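Local coordinates for Ufm1-specific protease (Caenorhabditis elegans, PDB 5EJJ), which cleaves the peptide bond after the C-terminal glycine of the ubiquitin-like modifier ufm-1 as a thiol protease, and is required to localise certain odorant receptors to cilia, at residues 93-98 / 112-117; 403-408 / 417-422. All coordinates share one frame; numbering follows the deposited sequence.

Interaction 1. Residues 93-98 / 112-117; sequences FTLQLT and DMNVMF
Asn114 reaches across to the backbone of Gln96 with both ends of its side-chain amide. Its OD1 accepts from the backbone N of Gln96 at 2.7 Å, and the bond is nearly straight, with an N-H...O angle of 174°. Its ND2 donates to the carbonyl O of Gln96 at 3.0 Å. Each donor lies in the plane of the carbonyl it meets, on a lone pair. The two bonds close a ring, and a flat amide gripped at both ends is probably held against flipping. The same ND2 also donates to the carbonyl O of Phe110, so the amide ties the strand to helix 107-113.

Strand 94-97 borders the mixed sheet of the N-terminal MPN domain. Its other side is hydrogen-bonded to strand 74-81, through backbone bonds to Asn78 and Asn80. Asn114 therefore takes up strand N-H and C=O groups on the side away from that neighbour, much as an added strand would.

Toward the start of the strand lies an aromatic pair. The edge of Phe117 meets the face of Phe93 in a T-shaped stack, with centroids 4.8 Å apart and planes at 71°. CZ of Phe117 leads, 3.3 Å above the Phe93 plane and offset toward its rim. Leu95 lays CD2 over a face of Phe117, 3.8 Å from the ring centroid. Trp4 joins both phenylalanines, edge-to-face with Phe93. Met116 extends beyond CG and brings CE to 3.7 Å from CB of Phe93.

Toward the other end, CG of Met113 rests on CB of Gln96; the chain bends at chi2 and chi3, and its SD lies 4.0 Å from CG2 of Thr98. A type I beta turn runs from Asn114 to Phe117, closed by the bond from Phe117 N to Asn114 O at 3.0 Å.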
loop_
_atom_site.group_PDB
_atom_site.type_symbol
_atom_site.label_atom_id
_atom_site.label_comp_id
_atom_site.label_asym_id
_atom_site.label_seq_id
_atom_site.Cartn_x
_atom_site.Cartn_y
_atom_site.Cartn_z
ATOM N N PHE A 93 -23.071 17.619 2.505
ATOM C CA PHE A 93 -23.039 18.306 1.203
ATOM C C PHE A 93 -23.170 17.334 0.039
ATOM O O PHE A 93 -23.088 16.110 0.223
ATOM C CB PHE A 93 -21.777 19.145 1.025
ATOM C CG PHE A 93 -20.515 18.341 1.007
ATOM C CD1 PHE A 93 -20.107 17.682 -0.144
ATOM C CD2 PHE A 93 -19.723 18.249 2.148
ATOM C CE1 PHE A 93 -18.960 16.933 -0.153
ATOM C CE2 PHE A 93 -18.559 17.499 2.145
ATOM C CZ PHE A 93 -18.180 16.839 0.989
ATOM N N THR A 94 -23.375 17.880 -1.160
ATOM C CA THR A 94 -23.297 17.070 -2.380
ATOM C C THR A 94 -22.374 17.688 -3.430
ATOM O O THR A 94 -22.510 18.867 -3.778
ATOM C CB THR A 94 -24.675 16.784 -3.004
ATOM O OG1 THR A 94 -25.526 16.163 -2.028
ATOM C CG2 THR A 94 -24.513 15.841 -4.175
ATOM N N LEU A 95 -21.415 16.908 -3.916
ATOM C CA LEU A 95 -20.587 17.382 -5.015
ATOM C C LEU A 95 -21.437 17.380 -6.284
ATOM O O LEU A 95 -22.191 16.421 -6.552
ATOM C CB LEU A 95 -19.345 16.509 -5.215
ATOM C CG LEU A 95 -18.303 16.408 -4.100
ATOM C CD1 LEU A 95 -17.186 15.486 -4.554
ATOM C CD2 LEU A 95 -17.758 17.767 -3.741
ATOM N N GLN A 96 -21.335 18.460 -7.056
ATOM C CA GLN A 96 -21.984 18.492 -8.356
ATOM C C GLN A 96 -20.959 18.186 -9.425
ATOM O O GLN A 96 -19.898 18.799 -9.475
ATOM C CB GLN A 96 -22.655 19.837 -8.581
ATOM C CG GLN A 96 -23.734 20.129 -7.549
ATOM C CD GLN A 96 -24.817 19.067 -7.533
ATOM O OE1 GLN A 96 -25.131 18.456 -8.562
ATOM N NE2 GLN A 96 -25.395 18.834 -6.358
ATOM N N LEU A 97 -21.261 17.206 -10.258
ATOM C CA LEU A 97 -20.278 16.712 -11.208
ATOM C C LEU A 97 -20.887 16.515 -12.584
ATOM O O LEU A 97 -22.098 16.322 -12.711
ATOM C CB LEU A 97 -19.712 15.376 -10.733
ATOM C CG LEU A 97 -18.944 15.298 -9.422
ATOM C CD1 LEU A 97 -18.354 13.899 -9.279
ATOM C CD2 LEU A 97 -17.868 16.361 -9.361
ATOM N N THR A 98 -20.044 16.558 -13.609
ATOM C CA THR A 98 -20.474 16.288 -14.970
ATOM C C THR A 98 -19.532 15.248 -15.550
ATOM O O THR A 98 -18.399 15.100 -15.071
ATOM C CB THR A 98 -20.388 17.539 -15.840
ATOM O OG1 THR A 98 -19.027 17.745 -16.243
ATOM C CG2 THR A 98 -20.883 18.762 -15.074
ATOM N N ASP A 112 -16.029 25.671 -10.288
ATOM C CA ASP A 112 -17.149 26.563 -10.624
ATOM C C ASP A 112 -18.471 25.964 -10.206
ATOM O O ASP A 112 -19.422 26.675 -9.862
ATOM C CB ASP A 112 -17.215 26.803 -12.127
ATOM C CG ASP A 112 -16.038 27.599 -12.638
ATOM O OD1 ASP A 112 -15.106 26.975 -13.213
ATOM O OD2 ASP A 112 -16.051 28.848 -12.456
ATOM N N MET A 113 -18.523 24.642 -10.265
ATOM C CA MET A 113 -19.712 23.912 -9.889
ATOM C C MET A 113 -19.818 23.682 -8.373
ATOM O O MET A 113 -20.881 23.280 -7.877
ATOM C CB MET A 113 -19.711 22.580 -10.617
ATOM C CG MET A 113 -21.063 22.126 -11.046
ATOM S SD MET A 113 -21.100 22.038 -12.825
ATOM C CE MET A 113 -20.872 23.783 -13.213
ATOM N N ASN A 114 -18.725 23.930 -7.639
ATOM C CA ASN A 114 -18.660 23.601 -6.204
ATOM C C ASN A 114 -17.933 24.663 -5.355
ATOM O O ASN A 114 -16.820 24.437 -4.855
ATOM C CB ASN A 114 -18.063 22.193 -5.982
ATOM C CG ASN A 114 -18.796 21.101 -6.784
ATOM O OD1 ASN A 114 -19.787 20.513 -6.322
ATOM N ND2 ASN A 114 -18.303 20.832 -7.993
ATOM N N VAL A 115 -18.595 25.808 -5.170
ATOM C CA VAL A 115 -17.938 27.018 -4.649
ATOM C C VAL A 115 -17.230 26.875 -3.295
ATOM O O VAL A 115 -16.223 27.550 -3.048
ATOM C CB VAL A 115 -18.878 28.276 -4.640
ATOM C CG1 VAL A 115 -19.570 28.428 -5.964
ATOM C CG2 VAL A 115 -19.892 28.190 -3.539
ATOM N N MET A 116 -17.729 26.014 -2.417
ATOM C CA MET A 116 -17.093 25.937 -1.114
ATOM C C MET A 116 -15.867 25.021 -1.074
ATOM O O MET A 116 -15.158 24.978 -0.071
ATOM C CB MET A 116 -18.089 25.662 0.021
ATOM C CG MET A 116 -18.852 24.358 -0.036
ATOM S SD MET A 116 -19.646 24.043 1.571
ATOM C CE MET A 116 -20.814 22.744 1.141
ATOM N N PHE A 117 -15.571 24.345 -2.180
ATOM C CA PHE A 117 -14.390 23.483 -2.220
ATOM C C PHE A 117 -13.139 24.126 -2.790
ATOM O O PHE A 117 -13.225 24.973 -3.671
ATOM C CB PHE A 117 -14.699 22.188 -2.956
ATOM C CG PHE A 117 -15.603 21.304 -2.189
ATOM C CD1 PHE A 117 -16.962 21.574 -2.138
ATOM C CD2 PHE A 117 -15.098 20.241 -1.464
ATOM C CE1 PHE A 117 -17.805 20.784 -1.406
ATOM C CE2 PHE A 117 -15.944 19.437 -0.727
ATOM C CZ PHE A 117 -17.300 19.711 -0.696
#

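Interaction 2. Residues 403-408 / 417-422; sequences TIWSWF and PVPSHR
Trp405 offers one face of its indole to Val418 and Pro419. It sits on helix 396-409 of the peptidase C78 domain, the helix that begins at Cys396, the inferred active-site cysteine. Residues 417-420 form the loop that leads into helix 421-425. CG of Trp405 lies opposite the backbone N (chi1 -170°), which carries the indole out from the helix over this loop. CD of Pro419 stands over the six-membered ring, 3.5 Å from its centroid and 17° off the normal. CA of Val418 covers the five-membered ring in the same way, at 3.7 Å. The indole NE1 donates to the carbonyl O of Lys416, just before Pro417. Leu457 packs against both Trp405 and Pro419. Replacing Trp405 by an alanine would probably leave the Pro419 ring without the surface it rests on and the Lys416 carbonyl without its indole donor. Ser406, next along the helix, adds a lighter contact, its CB lying 4.2 Å from CG1 of Val418. Its hydroxyl turns back to the helix and also accepts from the backbone N of Asn380. Ser406 OG donates to the carbonyl O of Thr403 at 2.9 Å, on a lone pair that lies in the carbonyl plane.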
loop_
_atom_site.group_PDB
_atom_site.type_symbol
_atom_site.label_atom_id
_atom_site.label_comp_id
_atom_site.label_asym_id
_atom_site.label_seq_id
_atom_site.Cartn_x
_atom_site.Cartn_y
_atom_site.Cartn_z
ATOM N N THR A 403 16.390 -8.509 -5.429
ATOM C CA THR A 403 15.618 -7.284 -5.513
ATOM C C THR A 403 14.493 -7.427 -6.537
ATOM O O THR A 403 13.336 -7.275 -6.198
ATOM C CB THR A 403 16.488 -6.081 -5.853
ATOM O OG1 THR A 403 17.393 -5.824 -4.770
ATOM C CG2 THR A 403 15.615 -4.860 -6.087
ATOM N N ILE A 404 14.812 -7.767 -7.774
ATOM C CA ILE A 404 13.761 -7.960 -8.768
ATOM C C ILE A 404 12.706 -8.941 -8.272
ATOM O O ILE A 404 11.522 -8.811 -8.581
ATOM C CB ILE A 404 14.335 -8.435 -10.125
ATOM C CG1 ILE A 404 15.269 -7.373 -10.696
ATOM C CG2 ILE A 404 13.234 -8.719 -11.143
ATOM C CD1 ILE A 404 15.956 -7.816 -11.933
ATOM N N TRP A 405 13.124 -9.916 -7.476
ATOM C CA TRP A 405 12.177 -10.920 -7.009
ATOM C C TRP A 405 11.248 -10.286 -6.001
ATOM O O TRP A 405 10.023 -10.389 -6.120
ATOM C CB TRP A 405 12.879 -12.130 -6.384
ATOM C CG TRP A 405 11.938 -13.278 -6.103
ATOM C CD1 TRP A 405 11.022 -13.350 -5.101
ATOM C CD2 TRP A 405 11.823 -14.505 -6.839
ATOM N NE1 TRP A 405 10.344 -14.541 -5.162
ATOM C CE2 TRP A 405 10.817 -15.269 -6.222
ATOM C CE3 TRP A 405 12.481 -15.035 -7.951
ATOM C CZ2 TRP A 405 10.447 -16.532 -6.677
ATOM C CZ3 TRP A 405 12.114 -16.296 -8.401
ATOM C CH2 TRP A 405 11.110 -17.030 -7.761
ATOM N N SER A 406 11.839 -9.616 -5.018
ATOM C CA SER A 406 11.066 -8.998 -3.958
ATOM C C SER A 406 9.997 -8.072 -4.533
ATOM O O SER A 406 8.889 -7.983 -3.998
ATOM C CB SER A 406 11.980 -8.249 -2.996
ATOM O OG SER A 406 12.317 -6.972 -3.502
ATOM N N TRP A 407 10.308 -7.403 -5.636
ATOM C CA TRP A 407 9.315 -6.541 -6.263
ATOM C C TRP A 407 8.111 -7.358 -6.685
ATOM O O TRP A 407 6.987 -6.888 -6.591
ATOM C CB TRP A 407 9.889 -5.789 -7.458
ATOM C CG TRP A 407 8.944 -4.853 -8.142
ATOM C CD1 TRP A 407 8.943 -3.503 -8.051
ATOM C CD2 TRP A 407 7.883 -5.194 -9.050
ATOM N NE1 TRP A 407 7.941 -2.972 -8.832
ATOM C CE2 TRP A 407 7.275 -3.993 -9.453
ATOM C CE3 TRP A 407 7.382 -6.395 -9.556
ATOM C CZ2 TRP A 407 6.202 -3.959 -10.334
ATOM C CZ3 TRP A 407 6.300 -6.350 -10.434
ATOM C CH2 TRP A 407 5.732 -5.146 -10.814
ATOM N N PHE A 408 8.333 -8.585 -7.138
ATOM C CA PHE A 408 7.214 -9.416 -7.588
ATOM C C PHE A 408 6.297 -9.946 -6.458
ATOM O O PHE A 408 5.105 -10.212 -6.693
ATOM C CB PHE A 408 7.688 -10.530 -8.536
ATOM C CG PHE A 408 7.852 -10.074 -9.963
ATOM C CD1 PHE A 408 9.084 -9.628 -10.427
ATOM C CD2 PHE A 408 6.764 -10.069 -10.836
ATOM C CE1 PHE A 408 9.227 -9.191 -11.736
ATOM C CE2 PHE A 408 6.897 -9.629 -12.151
ATOM C CZ PHE A 408 8.127 -9.186 -12.599
ATOM N N PRO A 417 8.757 -17.161 -1.827
ATOM C CA PRO A 417 9.769 -16.295 -1.197
ATOM C C PRO A 417 11.016 -16.100 -2.073
ATOM O O PRO A 417 11.322 -16.959 -2.906
ATOM C CB PRO A 417 10.130 -17.064 0.073
ATOM C CG PRO A 417 9.944 -18.512 -0.316
ATOM C CD PRO A 417 8.810 -18.546 -1.325
ATOM N N VAL A 418 11.730 -14.990 -1.886
ATOM C CA VAL A 418 12.957 -14.754 -2.653
ATOM C C VAL A 418 13.998 -15.857 -2.425
ATOM O O VAL A 418 14.296 -16.220 -1.282
ATOM C CB VAL A 418 13.552 -13.328 -2.438
ATOM C CG1 VAL A 418 12.436 -12.338 -2.206
ATOM C CG2 VAL A 418 14.568 -13.285 -1.288
ATOM N N PRO A 419 14.511 -16.431 -3.530
ATOM C CA PRO A 419 15.458 -17.554 -3.459
ATOM C C PRO A 419 16.852 -17.195 -2.931
ATOM O O PRO A 419 17.298 -16.047 -2.992
ATOM C CB PRO A 419 15.526 -18.048 -4.911
ATOM C CG PRO A 419 14.228 -17.557 -5.548
ATOM C CD PRO A 419 13.998 -16.228 -4.901
ATOM N N SER A 420 17.514 -18.210 -2.384
ATOM C CA SER A 420 18.892 -18.117 -1.914
ATOM C C SER A 420 19.805 -18.372 -3.102
ATOM O O SER A 420 19.357 -18.913 -4.121
ATOM C CB SER A 420 19.152 -19.197 -0.863
ATOM O OG SER A 420 18.791 -20.475 -1.371
ATOM N N HIS A 421 21.077 -18.000 -2.970
ATOM C CA HIS A 421 22.047 -18.270 -4.022
ATOM C C HIS A 421 21.930 -19.721 -4.447
ATOM O O HIS A 421 21.681 -19.997 -5.622
ATOM C CB HIS A 421 23.473 -18.006 -3.558
ATOM C CG HIS A 421 23.684 -16.651 -2.970
ATOM N ND1 HIS A 421 23.177 -16.291 -1.741
ATOM C CD2 HIS A 421 24.368 -15.576 -3.425
ATOM C CE1 HIS A 421 23.529 -15.049 -1.470
ATOM N NE2 HIS A 421 24.257 -14.592 -2.474
ATOM N N ARG A 422 22.069 -20.637 -3.486
ATOM C CA ARG A 422 22.109 -22.067 -3.793
ATOM C C ARG A 422 20.896 -22.483 -4.603
ATOM O O ARG A 422 20.979 -23.344 -5.490
ATOM C CB ARG A 422 22.207 -22.916 -2.522
ATOM C CG ARG A 422 22.118 -24.432 -2.771
ATOM C CD ARG A 422 22.875 -25.219 -1.708
ATOM N NE ARG A 422 23.196 -26.579 -2.142
ATOM C CZ ARG A 422 24.228 -26.901 -2.924
ATOM N NH1 ARG A 422 25.047 -25.957 -3.383
ATOM N NH2 ARG A 422 24.438 -28.170 -3.257
#

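In the fold
The two contacts belong to different domains and lie on opposite sides of the chain's centre. Interaction 1 is in the N-terminal MPN domain, at the border strand of its mixed sheet. Interaction 2 is in the C-terminal peptidase C78 domain, on the helix that starts with Cys396. They come in series along the chain. Their centres are about 48 Å apart and their nearest atoms about 30 Å apart. They share no helix, strand or sheet. Both lie away from the probable catalytic residues Cys396, Asp520 and His522. The MPN domain modulates substrate recognition and deufmylation activity, so interaction 1 belongs to the modulating domain and interaction 2 to the protease domain.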